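Local coordinates for protein nucleoside phosphorylase, putative (Trypanosoma brucei, PDB 3BJE) that acts as a homodimeric uridine phosphorylase, binding uracil and ribose 1-phosphate, with a calcium ion also bound, at residues I100-V103 against L104-H108. Residues are numbered along the deposited sequence; the frame is centred on the assembly and turned at random.
Sequences IEIV and LNEIH
Glu101 and Asn105 meet across one turn of the alpha-helix 97-112 of this nucleoside phosphorylase fold, where i to i+4 contacts join residues 100-103 to 104-108. The main-chain bonds of the helix run from Leu104, Asn105, Glu106 and Ile107 N to the carbonyl oxygens of Ile100, Glu101, Ile102 and Val103, the first of them 2.8 Å from Leu104 N to Ile100 O and almost straight.

One carbonyl carries a second bond. Asn105 N lies 3.2 Å from Glu101 O, while Asn105 ND2 folds back to the same oxygen at 2.8 Å, approaching from the opposite face of the carbonyl plane. Glu101 O sits close to the plane of the Asn105 amide, so ND2 points an N-H nearly straight at it (168°). The same ND2 also bonds Tyr177 OH, and the two bonds should fix the rotation of the amide. Tyr177 OH further bonds Glu101 OE2, while the Glu101 carboxylate, turned 54° from the amide, takes the backbone N-H groups of Phe250, Tyr251 and Cys253 of the second subunit. This polar face of the helix therefore belongs to the dimer interface, and Phe250 is a residue of the ribose 1-phosphate and uracil pockets.

Apolar contacts occupy another side, facing strand 45-49 and helix 295-305. Ile100 CG2, anti to its own nitrogen, lies alongside Leu104 CD1 at 3.7 Å; Leu104 in turn packs on Phe48 and Leu301. Val103 CG1 meets Ile107 CD1 at 3.7 Å, the two side chains crossing at an angle, and both pack on Phe48.

Ile102 and Glu106 run side by side. The Glu106 chain is extended beyond CG (chi2 -177°). Its OE1 accepts from Leu35 N, while OE2 is hydrogen-bonded to His34 ND1 and to Tyr251 OH of the second subunit and passes 3.8 Å from Ile102 CG2.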
loop_
_atom_site.group_PDB
_atom_site.type_symbol
_atom_site.label_atom_id
_atom_site.label_comp_id
_atom_site.label_asym_id
_atom_site.label_seq_id
_atom_site.Cartn_x
_atom_site.Cartn_y
_atom_site.Cartn_z
ATOM N N ILE A 100 -1.544 -4.974 4.251
ATOM C CA ILE A 100 -2.026 -5.675 5.439
ATOM C C ILE A 100 -3.362 -6.366 5.155
ATOM O O ILE A 100 -3.572 -7.528 5.530
ATOM C CB ILE A 100 -2.140 -4.712 6.677
ATOM C CG1 ILE A 100 -0.765 -4.179 7.135
ATOM C CG2 ILE A 100 -2.863 -5.424 7.826
ATOM C CD1 ILE A 100 0.298 -5.239 7.401
ATOM N N GLU A 101 -4.264 -5.644 4.502
ATOM C CA GLU A 101 -5.588 -6.178 4.190
ATOM C C GLU A 101 -5.413 -7.460 3.355
ATOM O O GLU A 101 -6.062 -8.474 3.607
ATOM C CB GLU A 101 -6.421 -5.121 3.459
ATOM C CG GLU A 101 -7.915 -5.484 3.291
ATOM C CD GLU A 101 -8.330 -5.987 1.900
ATOM O OE1 GLU A 101 -7.426 -6.332 1.078
ATOM O OE2 GLU A 101 -9.550 -6.049 1.631
ATOM N N ILE A 102 -4.503 -7.416 2.386
ATOM C CA ILE A 102 -4.216 -8.601 1.585
ATOM C C ILE A 102 -3.721 -9.757 2.454
ATOM O O ILE A 102 -4.254 -10.868 2.436
ATOM C CB ILE A 102 -3.177 -8.272 0.511
ATOM C CG1 ILE A 102 -3.825 -7.414 -0.580
ATOM C CG2 ILE A 102 -2.607 -9.573 -0.104
ATOM C CD1 ILE A 102 -2.833 -6.802 -1.558
ATOM N N VAL A 103 -2.667 -9.507 3.208
ATOM C CA VAL A 103 -2.023 -10.579 3.946
ATOM C C VAL A 103 -2.926 -11.156 5.050
ATOM O O VAL A 103 -2.938 -12.384 5.269
ATOM C CB VAL A 103 -0.666 -10.098 4.501
ATOM C CG1 VAL A 103 -0.017 -11.162 5.397
ATOM C CG2 VAL A 103 0.278 -9.778 3.337
ATOM N N LEU A 104 -3.637 -10.295 5.790
ATOM C CA LEU A 104 -4.546 -10.813 6.820
ATOM C C LEU A 104 -5.710 -11.633 6.244
ATOM O O LEU A 104 -6.112 -12.631 6.862
ATOM C CB LEU A 104 -5.075 -9.715 7.742
ATOM C CG LEU A 104 -4.102 -9.250 8.827
ATOM C CD1 LEU A 104 -4.756 -8.090 9.576
ATOM C CD2 LEU A 104 -3.696 -10.362 9.782
ATOM N N ASN A 105 -6.267 -11.244 5.094
ATOM C CA ASN A 105 -7.296 -12.071 4.448
ATOM C C ASN A 105 -6.747 -13.451 4.095
ATOM O O ASN A 105 -7.423 -14.466 4.292
ATOM C CB ASN A 105 -7.810 -11.384 3.180
ATOM C CG ASN A 105 -8.999 -10.504 3.446
ATOM O OD1 ASN A 105 -10.134 -10.974 3.362
ATOM N ND2 ASN A 105 -8.755 -9.240 3.797
ATOM N N GLU A 106 -5.513 -13.479 3.600
ATOM C CA GLU A 106 -4.914 -14.730 3.184
ATOM C C GLU A 106 -4.526 -15.605 4.379
ATOM O O GLU A 106 -4.756 -16.813 4.341
ATOM C CB GLU A 106 -3.776 -14.471 2.188
ATOM C CG GLU A 106 -4.325 -13.810 0.929
ATOM C CD GLU A 106 -3.311 -13.557 -0.160
ATOM O OE1 GLU A 106 -2.124 -13.893 0.006
ATOM O OE2 GLU A 106 -3.711 -13.008 -1.204
ATOM N N ILE A 107 -4.006 -14.991 5.445
ATOM C CA ILE A 107 -3.788 -15.726 6.709
ATOM C C ILE A 107 -5.116 -16.310 7.233
ATOM O O ILE A 107 -5.179 -17.461 7.690
ATOM C CB ILE A 107 -3.119 -14.827 7.779
ATOM C CG1 ILE A 107 -1.645 -14.563 7.420
ATOM C CG2 ILE A 107 -3.249 -15.453 9.191
ATOM C CD1 ILE A 107 -1.028 -13.392 8.208
ATOM N N HIS A 108 -6.175 -15.497 7.198
ATOM C CA HIS A 108 -7.514 -15.974 7.598
ATOM C C HIS A 108 -7.941 -17.214 6.843
ATOM O O HIS A 108 -8.350 -18.195 7.472
ATOM C CB HIS A 108 -8.542 -14.846 7.460
ATOM C CG HIS A 108 -9.916 -15.217 7.905
ATOM N ND1 HIS A 108 -10.150 -15.857 9.100
ATOM C CD2 HIS A 108 -11.127 -15.045 7.319
ATOM C CE1 HIS A 108 -11.452 -16.071 9.227
ATOM N NE2 HIS A 108 -12.065 -15.593 8.159
#